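Local coordinates for protein chitinase A (Cycas revoluta, PDB 4MNK) that probably hydrolyses chitin as a plant class V chitinase of glycoside hydrolase family 18, and is seen here with bound N-acetylglucosamine oligomers, at residues H30-F35 with W186-A191; L89-S94 with M128-K133; S292-A295 with V300-G303. All blocks are in the same frame, centred on the assembly; numbering follows the deposited sequence.

Interaction 1 (H30-F35 with W186-A191); sequences HLYYAF and WVNVMA. With NAG (2-acetamido-2-deoxy-beta-D-glucopyranose), chain B.
Tyr32 OH meets the side-chain amide of Asn188 across the interior of the barrel: ND2 donates to it over 3.2 Å in an almost straight bond (175°), and the oxygen lies in the amide plane. The same hydroxyl is hydrogen-bonded to Thr157 OG1. The ring and amide planes stand 73° apart, and the two side chains approach from opposite directions. Trp186 CZ2 also lies 3.3 Å from Tyr32 OH. The indole turns an edge into the face of His30, a T-shaped pair with Trp186 CH2 3.7 Å from His30 CD2 and poised over the middle of the imidazole. Trp186 reaches inward with CG between its backbone N and carbonyl carbon (chi1 70°), which also brings NE1 to Asn188 OD1 (3.0 Å). That bond is bent, and together with the one to Tyr32 it occupies both ends of the amide and fixes its flip. An alanine at Asn188 removes both bonds, and is likely to leave the Tyr32 hydroxyl held by Thr157 without its amide partner and the indole freer to shift. At the sugar-binding end of the same strands, Phe35 brings CZ to 3.6 Å from O3 of the bound N-acetylglucosamine, and Met190 SD lies near its O1. Strand 30-36 runs between strands 5-11 and 70-77, strand 186-190 between 155-161 and 234-247, so these side chains bridge non-adjacent staves of the TIM barrel.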
# COMPACT_ATOMS: atom_id res chain seq x y z
N HIS A 30 12.40 -2.13 4.21
CA HIS A 30 11.64 -3.28 3.73
C HIS A 30 11.08 -3.01 2.35
O HIS A 30 10.53 -1.93 2.09
CB HIS A 30 10.50 -3.63 4.69
CG HIS A 30 10.97 -4.02 6.06
ND1 HIS A 30 11.39 -3.10 6.99
CD2 HIS A 30 11.12 -5.24 6.63
CE1 HIS A 30 11.76 -3.73 8.09
NE2 HIS A 30 11.61 -5.03 7.90
N LEU A 31 11.24 -3.98 1.45
CA LEU A 31 10.72 -3.88 0.10
C LEU A 31 9.82 -5.07 -0.20
O LEU A 31 10.18 -6.22 0.07
CB LEU A 31 11.86 -3.79 -0.92
CG LEU A 31 12.61 -2.46 -0.94
CD1 LEU A 31 13.93 -2.61 -1.67
CD2 LEU A 31 11.75 -1.35 -1.56
N TYR A 32 8.64 -4.77 -0.75
CA TYR A 32 7.65 -5.79 -1.04
C TYR A 32 7.59 -6.09 -2.53
O TYR A 32 7.66 -5.18 -3.36
CB TYR A 32 6.26 -5.31 -0.61
CG TYR A 32 5.95 -5.28 0.87
CD1 TYR A 32 6.76 -4.60 1.78
CD2 TYR A 32 4.79 -5.88 1.35
CE1 TYR A 32 6.43 -4.56 3.14
CE2 TYR A 32 4.46 -5.83 2.69
CZ TYR A 32 5.27 -5.18 3.58
OH TYR A 32 4.92 -5.14 4.91
N TYR A 33 7.46 -7.38 -2.84
CA TYR A 33 7.15 -7.85 -4.18
C TYR A 33 5.64 -8.00 -4.28
O TYR A 33 5.04 -8.74 -3.50
CB TYR A 33 7.84 -9.20 -4.41
CG TYR A 33 7.70 -9.80 -5.79
CD1 TYR A 33 8.77 -9.80 -6.67
CD2 TYR A 33 6.50 -10.39 -6.20
CE1 TYR A 33 8.66 -10.35 -7.94
CE2 TYR A 33 6.38 -10.95 -7.47
CZ TYR A 33 7.46 -10.92 -8.33
OH TYR A 33 7.37 -11.48 -9.59
N ALA A 34 5.03 -7.32 -5.25
CA ALA A 34 3.58 -7.35 -5.45
C ALA A 34 3.26 -7.84 -6.87
O ALA A 34 3.69 -7.21 -7.83
CB ALA A 34 2.99 -5.95 -5.23
N PHE A 35 2.53 -8.95 -7.05
CA PHE A 35 1.90 -9.77 -6.02
C PHE A 35 2.03 -11.25 -6.39
O PHE A 35 2.05 -11.60 -7.58
CB PHE A 35 0.40 -9.48 -5.94
CG PHE A 35 0.05 -8.09 -5.50
CD1 PHE A 35 0.00 -7.76 -4.15
CD2 PHE A 35 -0.29 -7.12 -6.44
CE1 PHE A 35 -0.33 -6.47 -3.74
CE2 PHE A 35 -0.63 -5.83 -6.05
CZ PHE A 35 -0.65 -5.50 -4.70
N TRP A 186 3.08 -5.60 11.58
CA TRP A 186 2.46 -4.30 11.38
C TRP A 186 1.39 -4.38 10.30
O TRP A 186 1.24 -5.41 9.64
CB TRP A 186 3.49 -3.21 11.04
CG TRP A 186 4.16 -3.31 9.69
CD1 TRP A 186 3.68 -2.83 8.50
CD2 TRP A 186 5.44 -3.88 9.40
NE1 TRP A 186 4.59 -3.08 7.49
CE2 TRP A 186 5.67 -3.73 8.02
CE3 TRP A 186 6.41 -4.53 10.18
CZ2 TRP A 186 6.84 -4.19 7.40
CZ3 TRP A 186 7.56 -4.99 9.57
CH2 TRP A 186 7.76 -4.82 8.19
N VAL A 187 0.63 -3.29 10.15
CA VAL A 187 -0.31 -3.16 9.04
C VAL A 187 0.05 -1.94 8.21
O VAL A 187 0.55 -0.94 8.73
CB VAL A 187 -1.80 -3.08 9.49
CG1 VAL A 187 -2.21 -4.37 10.18
CG2 VAL A 187 -2.06 -1.87 10.39
N ASN A 188 -0.20 -2.05 6.91
CA ASN A 188 0.07 -0.99 5.95
C ASN A 188 -1.23 -0.25 5.68
O ASN A 188 -2.13 -0.76 5.00
CB ASN A 188 0.67 -1.59 4.68
CG ASN A 188 2.03 -2.22 4.93
OD1 ASN A 188 2.91 -1.61 5.54
ND2 ASN A 188 2.21 -3.45 4.45
N VAL A 189 -1.33 0.95 6.25
CA VAL A 189 -2.55 1.75 6.18
C VAL A 189 -2.63 2.48 4.85
O VAL A 189 -1.81 3.36 4.57
CB VAL A 189 -2.64 2.75 7.36
CG1 VAL A 189 -3.95 3.53 7.31
CG2 VAL A 189 -2.49 2.04 8.70
N MET A 190 -3.62 2.12 4.04
CA MET A 190 -3.76 2.68 2.70
C MET A 190 -4.45 4.05 2.74
O MET A 190 -5.62 4.19 2.37
CB MET A 190 -4.48 1.69 1.78
CG MET A 190 -3.71 0.39 1.61
SD MET A 190 -4.47 -0.81 0.51
CE MET A 190 -5.77 -1.47 1.54
N ALA A 191 -3.69 5.04 3.19
CA ALA A 191 -4.19 6.40 3.41
C ALA A 191 -4.18 7.23 2.13
O ALA A 191 -3.51 8.27 2.04
CB ALA A 191 -3.39 7.08 4.51
C1 NAG B . -4.46 -0.06 -3.53
C2 NAG B . -3.72 -1.36 -3.88
C3 NAG B . -2.86 -1.20 -5.13
C4 NAG B . -3.56 -0.44 -6.26
C5 NAG B . -4.24 0.82 -5.71
C6 NAG B . -4.99 1.62 -6.78
C7 NAG B . -1.95 -1.13 -2.13
C8 NAG B . -1.21 -1.85 -1.04
N2 NAG B . -2.88 -1.84 -2.78
O1 NAG B . -5.41 -0.32 -2.52
O3 NAG B . -2.43 -2.47 -5.58
O4 NAG B . -2.60 -0.09 -7.23
O5 NAG B . -5.13 0.45 -4.67
O6 NAG B . -6.03 0.84 -7.34
O7 NAG B . -1.68 0.05 -2.37

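Interaction 2 (L89-S94 with M128-K133)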
# COMPACT_ATOMS: atom_id res chain seq x y z
N LEU A 89 -11.77 -18.79 -0.46
CA LEU A 89 -10.73 -19.42 0.35
C LEU A 89 -11.11 -19.49 1.83
O LEU A 89 -11.05 -20.55 2.44
CB LEU A 89 -9.42 -18.64 0.20
CG LEU A 89 -8.31 -18.90 1.22
CD1 LEU A 89 -7.79 -20.33 1.13
CD2 LEU A 89 -7.19 -17.91 1.01
N ASN A 90 -11.49 -18.34 2.39
CA ASN A 90 -11.59 -18.22 3.84
C ASN A 90 -12.75 -19.00 4.45
O ASN A 90 -12.74 -19.28 5.65
CB ASN A 90 -11.64 -16.74 4.24
CG ASN A 90 -10.36 -16.00 3.89
OD1 ASN A 90 -9.31 -16.61 3.67
ND2 ASN A 90 -10.43 -14.67 3.85
N SER A 91 -13.72 -19.38 3.62
CA SER A 91 -14.87 -20.16 4.07
C SER A 91 -14.61 -21.67 4.08
O SER A 91 -15.43 -22.45 4.57
CB SER A 91 -16.08 -19.84 3.18
OG SER A 91 -17.27 -20.45 3.68
N ASP A 92 -13.46 -22.08 3.55
CA ASP A 92 -13.13 -23.49 3.33
C ASP A 92 -11.89 -23.86 4.14
O ASP A 92 -10.77 -23.48 3.79
CB ASP A 92 -12.90 -23.70 1.82
CG ASP A 92 -12.64 -25.15 1.42
OD1 ASP A 92 -12.95 -25.48 0.26
OD2 ASP A 92 -12.12 -25.95 2.23
N ALA A 93 -12.09 -24.59 5.24
CA ALA A 93 -11.00 -24.96 6.16
C ALA A 93 -9.84 -25.68 5.47
O ALA A 93 -8.67 -25.39 5.76
CB ALA A 93 -11.54 -25.79 7.31
N SER A 94 -10.16 -26.60 4.57
CA SER A 94 -9.13 -27.33 3.82
C SER A 94 -8.34 -26.40 2.91
O SER A 94 -7.11 -26.49 2.83
CB SER A 94 -9.75 -28.48 3.03
OG SER A 94 -10.34 -29.44 3.89
N MET A 128 -15.04 -10.87 7.47
CA MET A 128 -14.08 -10.57 8.53
C MET A 128 -13.87 -11.79 9.43
O MET A 128 -12.73 -12.14 9.74
CB MET A 128 -14.51 -9.36 9.36
CG MET A 128 -13.50 -8.94 10.43
SD MET A 128 -11.88 -8.47 9.78
CE MET A 128 -12.23 -6.82 9.19
N GLU A 129 -14.96 -12.45 9.82
CA GLU A 129 -14.90 -13.64 10.66
C GLU A 129 -14.05 -14.74 10.04
O GLU A 129 -13.23 -15.37 10.72
CB GLU A 129 -16.31 -14.17 10.95
CG GLU A 129 -17.11 -13.32 11.93
CD GLU A 129 -18.58 -13.68 11.99
OE1 GLU A 129 -19.03 -14.59 11.26
OE2 GLU A 129 -19.31 -13.03 12.78
N ASN A 130 -14.23 -14.97 8.74
CA ASN A 130 -13.48 -16.01 8.05
C ASN A 130 -12.02 -15.61 7.81
O ASN A 130 -11.13 -16.47 7.82
CB ASN A 130 -14.18 -16.42 6.76
CG ASN A 130 -15.48 -17.16 7.01
OD1 ASN A 130 -15.78 -17.58 8.13
ND2 ASN A 130 -16.26 -17.34 5.95
N PHE A 131 -11.78 -14.32 7.59
CA PHE A 131 -10.42 -13.79 7.45
C PHE A 131 -9.65 -13.96 8.76
O PHE A 131 -8.47 -14.31 8.75
CB PHE A 131 -10.46 -12.33 7.01
CG PHE A 131 -9.13 -11.75 6.59
CD1 PHE A 131 -8.78 -10.46 6.96
CD2 PHE A 131 -8.24 -12.48 5.80
CE1 PHE A 131 -7.57 -9.90 6.56
CE2 PHE A 131 -7.02 -11.93 5.40
CZ PHE A 131 -6.69 -10.63 5.78
N VAL A 132 -10.33 -13.72 9.89
CA VAL A 132 -9.77 -13.99 11.22
C VAL A 132 -9.27 -15.44 11.33
O VAL A 132 -8.18 -15.67 11.84
CB VAL A 132 -10.80 -13.65 12.34
CG1 VAL A 132 -10.47 -14.35 13.65
CG2 VAL A 132 -10.90 -12.15 12.54
N LYS A 133 -10.06 -16.39 10.84
CA LYS A 133 -9.66 -17.81 10.84
C LYS A 133 -8.38 -18.02 10.05
O LYS A 133 -7.44 -18.64 10.54
CB LYS A 133 -10.78 -18.70 10.29
CG LYS A 133 -12.06 -18.70 11.11
CD LYS A 133 -13.12 -19.57 10.45
CE LYS A 133 -14.50 -19.34 11.04
NZ LYS A 133 -15.54 -20.16 10.37
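Asn90 and Asn130 pack closely, their CA atoms 5.1 Å apart where the end of helix 80-90 meets helix 125-149. The close part of the contact is made by aliphatic carbons and a carbonyl: Asn130 CB rests against Asn90 O at 3.4 Å, and the two CB atoms are 3.6 Å apart. Having short side chains whose CB atoms face one another probably allows the two backbones to come this near. From there the Asn90 amide runs on beside Phe131, pointing the same way, with Asn90 ND2 3.7 Å from Phe131 CD2 and the amide and ring planes 27° apart. Phe131 CG is anti to the backbone N (chi1 -169°), which carries the ring off along the inner side of its helix, where it meets Tyr119 edge-to-face. Asn90 O also accepts a hydrogen bond from Arg96 NH1.

The outer side is looser. Asn130 ND2 only brushes Ser91, 3.7 Å from its CB, and Ser91 itself is exposed. Here Lys133 extends back over one turn of its own helix, its NZ giving Asn130 OD1 a weak hydrogen bond of 3.4 Å. Beyond Ser91 the chain turns into helix 93-110, with Asp92 at the N-cap, its OD2 accepting from Ala95 N. The arrangement is helix-to-helix packing in the outer layer of a TIM barrel: the junction of helices 80-90 and 93-110 lies against helix 125-149, while Asn90 and Phe131 reach inward to barrel strand 114-119.

Interaction 3 (S292-A295 with V300-G303); sequences SAYA and VWVG
Ala293 opens the contact through its carbonyl: O lies 3.4 Å from Gly303 CA in a CA-H...O contact, within the antiparallel pairing of strands 292-297 and 300-304. Tyr294 comes next and forms a non-hydrogen-bonded pair with Gly303, their CA atoms 4.2 Å apart. Its CA-H points at Val302 O, while its side chain rises on the face of the sheet that carries Trp301. Tyr294 CB lies over the six-membered ring of Trp301 as a CH-pi contact, 3.8 Å from the ring centroid. With CG between the backbone N and the carbonyl carbon (chi1 59°), the phenol swings over CZ2, Tyr294 CG coming to 3.3 Å from Trp301 CZ2. The phenol ring then slides out past CZ2, with CD1 near NE1, nearly parallel to the indole (18°) but displaced so far that the two rings barely overlap. Gly303 leaves room for this layer, since a CB on it would be crowded by Trp301 CZ3.

Ala295 closes the walk as a hydrogen-bonded pair with Val302. The two backbones grip each other twice, Ala295 N to Val302 O at 2.9 Å and Val302 N to Ala295 O at 2.9 Å. Ala295 O also receives the CA-H of Trp301. On the face away from the aromatic pair, Ala295 CB packs loosely on Val302 CG1 (4.1 Å), and helix 271-279 covers both through Phe277. On the aromatic face, Trp301 NE1 donates to Val253 O and the indole meets Trp245. This is an antiparallel beta hairpin, consistent with the small alpha+beta insertion beside the barrel in family 18 enzymes. It is flanked by strand 283-287 beyond strand 292-297 and by strand 234-247 beyond strand 300-304.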
# COMPACT_ATOMS: atom_id res chain seq x y z
N SER A 292 -1.15 18.69 0.71
CA SER A 292 -1.14 17.99 -0.56
C SER A 292 -0.70 18.95 -1.66
O SER A 292 -0.52 20.14 -1.41
CB SER A 292 -2.53 17.44 -0.89
OG SER A 292 -3.41 18.47 -1.30
N ALA A 293 -0.54 18.42 -2.86
CA ALA A 293 -0.21 19.24 -4.02
C ALA A 293 -1.18 18.97 -5.15
O ALA A 293 -1.84 17.92 -5.19
CB ALA A 293 1.22 18.95 -4.48
N TYR A 294 -1.28 19.93 -6.06
CA TYR A 294 -1.95 19.69 -7.32
C TYR A 294 -1.26 20.44 -8.44
O TYR A 294 -0.50 21.39 -8.20
CB TYR A 294 -3.45 19.99 -7.25
CG TYR A 294 -3.85 21.40 -6.87
CD1 TYR A 294 -4.12 22.36 -7.85
CD2 TYR A 294 -4.02 21.76 -5.54
CE1 TYR A 294 -4.52 23.65 -7.51
CE2 TYR A 294 -4.42 23.05 -5.18
CZ TYR A 294 -4.66 23.99 -6.17
OH TYR A 294 -5.06 25.26 -5.82
N ALA A 295 -1.49 19.99 -9.67
CA ALA A 295 -0.91 20.63 -10.84
C ALA A 295 -1.93 20.62 -11.96
O ALA A 295 -2.72 19.69 -12.09
CB ALA A 295 0.36 19.91 -11.26
N VAL A 300 -6.43 19.64 -17.82
CA VAL A 300 -5.96 18.51 -17.01
C VAL A 300 -5.53 18.97 -15.61
O VAL A 300 -4.79 19.94 -15.47
CB VAL A 300 -4.82 17.73 -17.72
CG1 VAL A 300 -4.28 16.61 -16.84
CG2 VAL A 300 -5.30 17.17 -19.05
N TRP A 301 -6.02 18.27 -14.59
CA TRP A 301 -5.77 18.60 -13.19
C TRP A 301 -5.41 17.31 -12.47
O TRP A 301 -6.09 16.30 -12.62
CB TRP A 301 -7.05 19.17 -12.58
CG TRP A 301 -6.94 19.89 -11.26
CD1 TRP A 301 -6.92 21.25 -11.08
CD2 TRP A 301 -6.91 19.32 -9.94
NE1 TRP A 301 -6.86 21.55 -9.75
CE2 TRP A 301 -6.85 20.39 -9.02
CE3 TRP A 301 -6.92 18.01 -9.45
CZ2 TRP A 301 -6.81 20.20 -7.64
CZ3 TRP A 301 -6.87 17.82 -8.06
CH2 TRP A 301 -6.81 18.91 -7.18
N VAL A 302 -4.34 17.34 -11.68
CA VAL A 302 -3.92 16.16 -10.93
C VAL A 302 -3.57 16.52 -9.49
O VAL A 302 -2.89 17.51 -9.23
CB VAL A 302 -2.74 15.42 -11.65
CG1 VAL A 302 -1.50 16.31 -11.77
CG2 VAL A 302 -2.41 14.09 -10.95
N GLY A 303 -4.08 15.72 -8.55
CA GLY A 303 -3.76 15.87 -7.13
C GLY A 303 -2.83 14.76 -6.69
O GLY A 303 -3.03 13.60 -7.06

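Interaction 1 lies at the heart of the chain, its centre about 5 Å from that of the whole, while interactions 2 and 3 lie on opposite sides of it with their centres about 41 Å apart. Along the sequence, the segments of interaction 2 fall between strands 30-36 and 186-190, whereas interaction 3 follows both. Interaction 1 ties the barrel interior together beside the glycan site, and interaction 2 packs the surrounding helices, about 22 Å away between centres. Interaction 3, about 25 Å from interaction 1, builds the hairpin that strand 234-247, a neighbour of strand 186-190, connects to the barrel. The contacts hold barrel interior, helix layer and attached hairpin as separate parts of one fold.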